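Prolyl endopeptidase (Myxococcus xanthus, PDB 2BKL) probably cleaves oligopeptides after proline, and more weakly after alanine, as a serine endopeptidase of the S9A family. Local coordinates at residues P606-M611 against R625-A630; A446-Y451 against E514-Q519; Y422-G427 against N482-G487. All coordinates share one frame; numbering follows the deposited sequence.

Contact 1 of 3, residues P606-M611 against R625-A630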
loop_
_atom_site.group_PDB
_atom_site.type_symbol
_atom_site.label_atom_id
_atom_site.label_comp_id
_atom_site.label_asym_id
_atom_site.label_seq_id
_atom_site.Cartn_x
_atom_site.Cartn_y
_atom_site.Cartn_z
ATOM N N PRO A 606 23.329 12.524 -5.980
ATOM C CA PRO A 606 22.190 13.081 -6.701
ATOM C C PRO A 606 21.487 14.132 -5.866
ATOM O O PRO A 606 21.502 14.064 -4.633
ATOM C CB PRO A 606 21.255 11.872 -6.884
ATOM C CG PRO A 606 22.040 10.688 -6.599
ATOM C CD PRO A 606 23.198 11.077 -5.773
ATOM N N ALA A 607 20.821 15.071 -6.511
ATOM C CA ALA A 607 19.907 15.984 -5.814
ATOM C C ALA A 607 18.837 15.164 -5.089
ATOM O O ALA A 607 18.384 14.161 -5.631
ATOM C CB ALA A 607 19.273 16.953 -6.805
ATOM N N LEU A 608 18.415 15.600 -3.903
ATOM C CA LEU A 608 17.522 14.838 -3.065
ATOM C C LEU A 608 16.350 15.670 -2.609
ATOM O O LEU A 608 16.547 16.763 -2.063
ATOM C CB LEU A 608 18.288 14.302 -1.863
ATOM C CG LEU A 608 17.522 13.574 -0.784
ATOM C CD1 LEU A 608 16.886 12.302 -1.364
ATOM C CD2 LEU A 608 18.439 13.208 0.390
ATOM N N LEU A 609 15.129 15.181 -2.835
ATOM C CA LEU A 609 13.916 15.744 -2.254
ATOM C C LEU A 609 13.273 14.681 -1.354
ATOM O O LEU A 609 12.851 13.634 -1.825
ATOM C CB LEU A 609 12.929 16.174 -3.337
ATOM C CG LEU A 609 11.552 16.685 -2.902
ATOM C CD1 LEU A 609 11.679 17.861 -1.939
ATOM C CD2 LEU A 609 10.673 17.047 -4.099
ATOM N N MET A 610 13.234 14.960 -0.051
ATOM C CA MET A 610 12.653 14.076 0.956
ATOM C C MET A 610 11.225 14.541 1.149
ATOM O O MET A 610 10.993 15.687 1.582
ATOM C CB MET A 610 13.335 14.343 2.291
ATOM C CG MET A 610 14.566 13.607 2.764
ATOM S SD MET A 610 15.169 12.319 1.816
ATOM C CE MET A 610 15.219 11.070 3.122
ATOM N N MET A 611 10.263 13.677 0.926
ATOM C CA MET A 611 8.855 14.013 1.093
ATOM C C MET A 611 8.317 13.341 2.339
ATOM O O MET A 611 7.908 12.169 2.344
ATOM C CB MET A 611 8.033 13.648 -0.118
ATOM C CG MET A 611 8.665 14.131 -1.362
ATOM S SD MET A 611 7.727 14.456 -2.853
ATOM C CE MET A 611 6.338 15.514 -2.297
ATOM N N ARG A 625 14.692 12.709 8.715
ATOM C CA ARG A 625 15.476 13.779 9.333
ATOM C C ARG A 625 16.950 13.421 9.414
ATOM O O ARG A 625 17.821 14.213 9.034
ATOM C CB ARG A 625 14.977 14.092 10.743
ATOM C CG ARG A 625 13.544 14.568 10.862
ATOM C CD ARG A 625 13.199 15.260 12.205
ATOM N NE ARG A 625 13.101 14.332 13.327
ATOM C CZ ARG A 625 12.008 13.699 13.741
ATOM N NH1 ARG A 625 10.864 13.832 13.107
ATOM N NH2 ARG A 625 12.059 12.906 14.816
ATOM N N LYS A 626 17.253 12.254 9.943
ATOM C CA LYS A 626 18.652 11.846 10.084
ATOM C C LYS A 626 19.349 11.727 8.715
ATOM O O LYS A 626 20.522 12.117 8.571
ATOM C CB LYS A 626 18.780 10.554 10.861
ATOM C CG LYS A 626 18.321 10.641 12.324
ATOM C CD LYS A 626 19.019 9.648 13.232
ATOM C CE LYS A 626 18.826 8.218 12.825
ATOM N NZ LYS A 626 19.396 7.265 13.848
ATOM N N PHE A 627 18.652 11.165 7.726
ATOM C CA PHE A 627 19.262 10.972 6.424
ATOM C C PHE A 627 19.511 12.301 5.745
ATOM O O PHE A 627 20.581 12.488 5.183
ATOM C CB PHE A 627 18.402 10.046 5.562
ATOM C CG PHE A 627 19.055 9.605 4.282
ATOM C CD1 PHE A 627 20.035 8.630 4.300
ATOM C CD2 PHE A 627 18.694 10.172 3.051
ATOM C CE1 PHE A 627 20.593 8.164 3.127
ATOM C CE2 PHE A 627 19.280 9.736 1.873
ATOM C CZ PHE A 627 20.235 8.757 1.911
ATOM N N VAL A 628 18.546 13.223 5.778
ATOM C CA VAL A 628 18.750 14.536 5.130
ATOM C C VAL A 628 19.912 15.274 5.776
ATOM O O VAL A 628 20.727 15.899 5.088
ATOM C CB VAL A 628 17.480 15.401 5.050
ATOM C CG1 VAL A 628 17.223 16.184 6.283
ATOM C CG2 VAL A 628 17.589 16.367 3.848
ATOM N N ALA A 629 20.031 15.186 7.100
ATOM C CA ALA A 629 21.159 15.786 7.784
ATOM C C ALA A 629 22.486 15.214 7.320
ATOM O O ALA A 629 23.424 15.950 7.036
ATOM C CB ALA A 629 21.025 15.603 9.271
ATOM N N ALA A 630 22.538 13.900 7.151
ATOM C CA ALA A 630 23.758 13.228 6.699
ATOM C C ALA A 630 24.140 13.656 5.267
ATOM O O ALA A 630 25.297 13.891 4.964
ATOM C CB ALA A 630 23.584 11.726 6.797
#
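The CD2 methyl of Leu608 overlaps the CD2-CE2 side of the Phe627 ring obliquely, 3.9 Å from Phe627 CE2 and 4.0 Å from Phe627 CD2. The phenylalanine has CG anti to the backbone N (chi1 -171°), which swings the ring off the helix toward the strand. Leu608 also has CG anti to its own N, and CD2 is the branch that reaches the ring.

Met610 adds a second apolar patch, two residues further along the strand. In the conformer described, its CE is 3.6 Å from Phe627 CD2 and its CG is 4.1 Å from Val628 CB. A second conformer is deposited, so the methionine contacts are less certain than that of the leucine. No hydrogen bond crosses between the segments; the join is purely apolar and buried.

This is the strand-to-helix half of a beta-alpha-beta unit in the alpha/beta hydrolase domain. Strand 607-611 and helix 625-630 run nearly antiparallel, at 163°, with axes 10.0 Å apart. In this family the catalytic aspartate is expected in the loop between such a strand and helix.

Val553 and Cys555 of strand 552-556 pack against Leu608 and Met610, respectively. Leu560 touches both Met610 and Phe627, and Trp38 of helix 33-51 packs on Val628. Leu609 points away from helix 622-632 and meets Phe670 of helix 657-674, so the two helices cover opposite faces of strand 607-613.

Contact 2 of 3, residues A446-Y451 against E514-Q519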
loop_
_atom_site.group_PDB
_atom_site.type_symbol
_atom_site.label_atom_id
_atom_site.label_comp_id
_atom_site.label_asym_id
_atom_site.label_seq_id
_atom_site.Cartn_x
_atom_site.Cartn_y
_atom_site.Cartn_z
ATOM N N ALA A 446 16.152 11.931 -22.749
ATOM C CA ALA A 446 14.850 12.226 -22.165
ATOM C C ALA A 446 14.918 12.258 -20.637
ATOM O O ALA A 446 15.511 11.363 -20.034
ATOM C CB ALA A 446 13.841 11.166 -22.594
ATOM N N PRO A 447 14.283 13.231 -20.006
ATOM C CA PRO A 447 14.171 13.227 -18.546
ATOM C C PRO A 447 13.363 11.977 -18.200
ATOM O O PRO A 447 12.294 11.754 -18.771
ATOM C CB PRO A 447 13.364 14.489 -18.233
ATOM C CG PRO A 447 13.126 15.160 -19.455
ATOM C CD PRO A 447 13.563 14.354 -20.625
ATOM N N THR A 448 13.855 11.186 -17.272
ATOM C CA THR A 448 13.240 9.917 -16.952
ATOM C C THR A 448 13.051 9.787 -15.465
ATOM O O THR A 448 13.907 10.184 -14.705
ATOM C CB THR A 448 14.151 8.798 -17.504
ATOM O OG1 THR A 448 14.183 8.907 -18.932
ATOM C CG2 THR A 448 13.641 7.385 -17.199
ATOM N N LEU A 449 11.913 9.240 -15.077
ATOM C CA LEU A 449 11.580 8.989 -13.684
ATOM C C LEU A 449 11.322 7.492 -13.536
ATOM O O LEU A 449 10.420 6.952 -14.165
ATOM C CB LEU A 449 10.344 9.771 -13.282
ATOM C CG LEU A 449 9.813 9.606 -11.860
ATOM C CD1 LEU A 449 10.803 10.023 -10.854
ATOM C CD2 LEU A 449 8.541 10.446 -11.737
ATOM N N LEU A 450 12.109 6.840 -12.710
ATOM C CA LEU A 450 12.099 5.394 -12.507
ATOM C C LEU A 450 11.599 5.125 -11.085
ATOM O O LEU A 450 12.176 5.629 -10.108
ATOM C CB LEU A 450 13.510 4.818 -12.702
ATOM C CG LEU A 450 13.750 3.388 -12.211
ATOM C CD1 LEU A 450 12.849 2.378 -12.959
ATOM C CD2 LEU A 450 15.194 3.031 -12.330
ATOM N N TYR A 451 10.531 4.359 -11.007
ATOM C CA TYR A 451 9.824 4.056 -9.771
ATOM C C TYR A 451 9.943 2.566 -9.440
ATOM O O TYR A 451 9.876 1.697 -10.318
ATOM C CB TYR A 451 8.349 4.414 -9.979
ATOM C CG TYR A 451 7.375 4.138 -8.860
ATOM C CD1 TYR A 451 7.621 4.602 -7.595
ATOM C CD2 TYR A 451 6.154 3.531 -9.115
ATOM C CE1 TYR A 451 6.700 4.407 -6.554
ATOM C CE2 TYR A 451 5.221 3.340 -8.098
ATOM C CZ TYR A 451 5.548 3.745 -6.807
ATOM O OH TYR A 451 4.678 3.568 -5.724
ATOM N N GLU A 514 20.517 1.178 -15.302
ATOM C CA GLU A 514 21.517 0.950 -16.339
ATOM C C GLU A 514 20.827 0.613 -17.673
ATOM O O GLU A 514 21.265 1.060 -18.738
ATOM C CB GLU A 514 22.451 -0.189 -15.969
ATOM C CG GLU A 514 23.421 0.151 -14.838
ATOM C CD GLU A 514 24.128 -1.088 -14.261
ATOM O OE1 GLU A 514 23.551 -2.195 -14.211
ATOM O OE2 GLU A 514 25.308 -0.956 -13.896
ATOM N N TYR A 515 19.758 -0.172 -17.619
ATOM C CA TYR A 515 19.024 -0.546 -18.833
ATOM C C TYR A 515 18.456 0.688 -19.550
ATOM O O TYR A 515 18.558 0.811 -20.769
ATOM C CB TYR A 515 17.886 -1.503 -18.486
ATOM C CG TYR A 515 16.988 -1.822 -19.645
ATOM C CD1 TYR A 515 15.886 -1.031 -19.948
ATOM C CD2 TYR A 515 17.236 -2.902 -20.480
ATOM C CE1 TYR A 515 15.078 -1.292 -21.040
ATOM C CE2 TYR A 515 16.423 -3.192 -21.521
ATOM C CZ TYR A 515 15.321 -2.406 -21.808
ATOM O OH TYR A 515 14.521 -2.661 -22.901
ATOM N N LEU A 516 17.869 1.618 -18.818
ATOM C CA LEU A 516 17.271 2.802 -19.425
ATOM C C LEU A 516 18.306 3.642 -20.158
ATOM O O LEU A 516 18.004 4.265 -21.175
ATOM C CB LEU A 516 16.520 3.613 -18.382
ATOM C CG LEU A 516 15.314 2.907 -17.784
ATOM C CD1 LEU A 516 14.838 3.600 -16.533
ATOM C CD2 LEU A 516 14.182 2.868 -18.786
ATOM N N VAL A 517 19.536 3.644 -19.664
ATOM C CA VAL A 517 20.631 4.340 -20.347
ATOM C C VAL A 517 21.099 3.512 -21.565
ATOM O O VAL A 517 21.289 4.076 -22.669
ATOM C CB VAL A 517 21.766 4.606 -19.356
ATOM C CG1 VAL A 517 22.948 5.254 -20.074
ATOM C CG2 VAL A 517 21.278 5.517 -18.268
ATOM N N GLN A 518 21.323 2.208 -21.377
ATOM C CA GLN A 518 21.761 1.329 -22.467
ATOM C C GLN A 518 20.817 1.407 -23.661
ATOM O O GLN A 518 21.275 1.408 -24.827
ATOM C CB GLN A 518 21.792 -0.137 -21.987
ATOM C CG GLN A 518 22.889 -0.570 -21.048
ATOM C CD GLN A 518 22.565 -1.878 -20.223
ATOM O OE1 GLN A 518 21.468 -2.525 -20.331
ATOM N NE2 GLN A 518 23.518 -2.240 -19.365
ATOM N N GLN A 519 19.513 1.458 -23.386
ATOM C CA GLN A 519 18.476 1.473 -24.409
ATOM C C GLN A 519 18.106 2.866 -24.935
ATOM O O GLN A 519 17.130 3.016 -25.664
ATOM C CB GLN A 519 17.216 0.729 -23.909
ATOM C CG GLN A 519 17.383 -0.763 -23.828
ATOM C CD GLN A 519 17.732 -1.347 -25.120
ATOM O OE1 GLN A 519 17.180 -0.945 -26.144
ATOM N NE2 GLN A 519 18.701 -2.251 -25.122
#
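Ala446 O is gripped by two hydroxyls, those of Thr448 and Thr522. Thr448 OG1 donates to it over 3.0 Å, from above the carbonyl plane, 56° out of it. The threonine thus bonds back across Pro447 to the residue two places earlier.

The setting is the central sheet of the alpha/beta hydrolase fold. Helix 503-518 belongs to the crossover from strand 477-481 to strand 527-532, and strand 448-451 lies between those two in the sheet. The helix therefore packs on the strand that its own crossover skips.

Leu516 carries the helix side of this buried contact. Its CG is anti to the carbonyl carbon (chi1 -65°), and the chain then extends so that CD1 leads toward the strand. Thr448 supplies its methyl, which is anti to the backbone N, while its hydroxyl turns to Ala446. With an alanine here, Ala446 O would probably lose one of its two hydroxyl partners, and a gap would be likely to open beside the leucine methyl.

Leu450, two residues on, faces the helix too, whereas Leu449 points away from the helix and touches Ala528 and Tyr530 of strand 527-532. Met432 of strand 429-437 touches both Leu450 and Leu516. Leu516 CD1 lies 4.0 Å from Thr448 CG2 and 4.2 Å from Leu450 CB.

Contact 3 of 3, residues Y422-G427 against N482-G487; sequences YASKDG and NLRGGG
The guanidinium of Arg484 is met at its edge, in its plane, by Asp426 OD2 and by water 1. The carboxylate is turned 59° from the guanidinium plane, so this is a one-oxygen salt bridge, not a flat side-by-side pair. Arg484 NH1 gives OD2 of Asp426 a bond of 2.9 Å, at 160°, on the syn lone pair. Arg484 NH2 adds a weak one to the same oxygen at 3.4 Å. OD1 of Asp426 is held by Thr428.

Two turns face each other here. Ser424 to Gly427 is a type I turn joining strands 415-423 and 429-437 at one border of the alpha/beta hydrolase sheet. Leu483 to Gly486 is a type II turn just after strand 477-481, with Arg484 and Gly485 at its centre.

Water 1 donates to Ser424 OG (2.8 Å), accepts from Asp426 N (2.9 Å) and takes a weak bond from Arg484 NH2. Asp508 of helix 503-518 is the stronger partner for much of this cluster: its OD1 binds Arg484 NH2 and Ser424 OG, and its backbone O binds Tyr422 OH. That same Tyr422 OH lies 3.7 Å from Leu483 CD2.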
loop_
_atom_site.group_PDB
_atom_site.type_symbol
_atom_site.label_atom_id
_atom_site.label_comp_id
_atom_site.label_asym_id
_atom_site.label_seq_id
_atom_site.Cartn_x
_atom_site.Cartn_y
_atom_site.Cartn_z
ATOM N N TYR A 422 14.806 -7.078 -18.438
ATOM C CA TYR A 422 16.251 -6.838 -18.375
ATOM C C TYR A 422 16.895 -7.811 -17.396
ATOM O O TYR A 422 16.237 -8.349 -16.507
ATOM C CB TYR A 422 16.555 -5.374 -17.985
ATOM C CG TYR A 422 16.110 -4.981 -16.610
ATOM C CD1 TYR A 422 14.840 -4.477 -16.372
ATOM C CD2 TYR A 422 16.948 -5.154 -15.513
ATOM C CE1 TYR A 422 14.429 -4.174 -15.089
ATOM C CE2 TYR A 422 16.533 -4.827 -14.246
ATOM C CZ TYR A 422 15.275 -4.344 -14.042
ATOM O OH TYR A 422 14.859 -4.034 -12.765
ATOM N N ALA A 423 18.181 -8.072 -17.551
ATOM C CA ALA A 423 18.906 -8.969 -16.670
ATOM C C ALA A 423 19.512 -8.204 -15.526
ATOM O O ALA A 423 20.176 -7.186 -15.727
ATOM C CB ALA A 423 19.982 -9.704 -17.429
ATOM N N SER A 424 19.277 -8.705 -14.320
ATOM C CA SER A 424 19.950 -8.257 -13.112
ATOM C C SER A 424 21.327 -8.849 -13.034
ATOM O O SER A 424 21.683 -9.677 -13.861
ATOM C CB SER A 424 19.112 -8.662 -11.893
ATOM O OG SER A 424 19.519 -7.928 -10.767
ATOM N N LYS A 425 22.084 -8.405 -12.044
ATOM C CA LYS A 425 23.458 -8.868 -11.821
ATOM C C LYS A 425 23.611 -10.403 -11.839
ATOM O O LYS A 425 24.530 -10.939 -12.464
ATOM C CB LYS A 425 23.939 -8.308 -10.479
ATOM C CG LYS A 425 25.405 -8.108 -10.372
ATOM C CD LYS A 425 25.720 -7.393 -9.060
ATOM C CE LYS A 425 25.813 -8.379 -7.931
ATOM N NZ LYS A 425 26.906 -8.019 -6.968
ATOM N N ASP A 426 22.673 -11.100 -11.197
ATOM C CA ASP A 426 22.706 -12.562 -11.118
ATOM C C ASP A 426 22.062 -13.288 -12.307
ATOM O O ASP A 426 21.986 -14.520 -12.336
ATOM C CB ASP A 426 22.159 -13.070 -9.775
ATOM C CG ASP A 426 20.658 -12.914 -9.626
ATOM O OD1 ASP A 426 19.951 -12.547 -10.603
ATOM O OD2 ASP A 426 20.135 -13.159 -8.517
ATOM N N GLY A 427 21.611 -12.513 -13.300
ATOM C CA GLY A 427 20.978 -13.058 -14.496
ATOM C C GLY A 427 19.451 -13.111 -14.470
ATOM O O GLY A 427 18.820 -13.384 -15.488
ATOM N N ASN A 482 9.481 -4.117 -11.847
ATOM C CA ASN A 482 8.854 -5.169 -11.047
ATOM C C ASN A 482 9.943 -5.962 -10.324
ATOM O O ASN A 482 10.156 -7.160 -10.543
ATOM C CB ASN A 482 8.010 -6.085 -11.936
ATOM C CG ASN A 482 6.852 -5.378 -12.562
ATOM O OD1 ASN A 482 6.900 -5.016 -13.730
ATOM N ND2 ASN A 482 5.789 -5.193 -11.795
ATOM N N LEU A 483 10.587 -5.261 -9.412
ATOM C CA LEU A 483 11.720 -5.769 -8.667
ATOM C C LEU A 483 11.346 -6.997 -7.831
ATOM O O LEU A 483 10.190 -7.175 -7.408
ATOM C CB LEU A 483 12.229 -4.714 -7.718
ATOM C CG LEU A 483 12.528 -3.345 -8.277
ATOM C CD1 LEU A 483 12.883 -2.357 -7.127
ATOM C CD2 LEU A 483 13.646 -3.426 -9.279
ATOM N N ARG A 484 12.328 -7.860 -7.598
ATOM C CA ARG A 484 12.162 -8.929 -6.605
ATOM C C ARG A 484 11.790 -8.319 -5.245
ATOM O O ARG A 484 11.927 -7.090 -5.020
ATOM C CB ARG A 484 13.405 -9.807 -6.514
ATOM C CG ARG A 484 13.510 -10.793 -7.665
ATOM C CD ARG A 484 14.788 -11.623 -7.677
ATOM N NE ARG A 484 15.927 -10.799 -8.070
ATOM C CZ ARG A 484 17.154 -11.254 -8.139
ATOM N NH1 ARG A 484 17.410 -12.508 -7.821
ATOM N NH2 ARG A 484 18.138 -10.443 -8.478
ATOM N N GLY A 485 11.257 -9.159 -4.363
ATOM C CA GLY A 485 10.620 -8.699 -3.161
ATOM C C GLY A 485 9.141 -8.448 -3.342
ATOM O O GLY A 485 8.384 -8.578 -2.390
ATOM N N GLY A 486 8.720 -8.068 -4.546
ATOM C CA GLY A 486 7.327 -8.063 -4.902
ATOM C C GLY A 486 6.783 -9.457 -5.077
ATOM O O GLY A 486 7.466 -10.455 -4.880
ATOM N N GLY A 487 5.516 -9.534 -5.453
ATOM C CA GLY A 487 4.848 -10.810 -5.640
ATOM C C GLY A 487 4.623 -11.217 -7.079
ATOM O O GLY A 487 3.886 -12.151 -7.318
HETATM O O HOH W 1 20.960 -9.814 -9.284
#

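In the fold
After the N-terminal beta-propeller, the chain lays down 422-427 and then 446-451. Contact 3 closes its loop at 482-487, and contact 2 closes at 514-519, so the two loops cross. Their centres are about 16 Å apart, and they touch where Tyr515 CD2 packs 3.6 Å from Tyr422 CB. Contact 3 ties the hairpin turn at the border of the sheet to the loop after strand 477-481; contact 2 ties helix 503-518 to strand 448-451. Contact 1 comes later, in series, and closes a short loop within one beta-alpha-beta unit. Its centre is about 22 Å from that of contact 2, further across the same sheet.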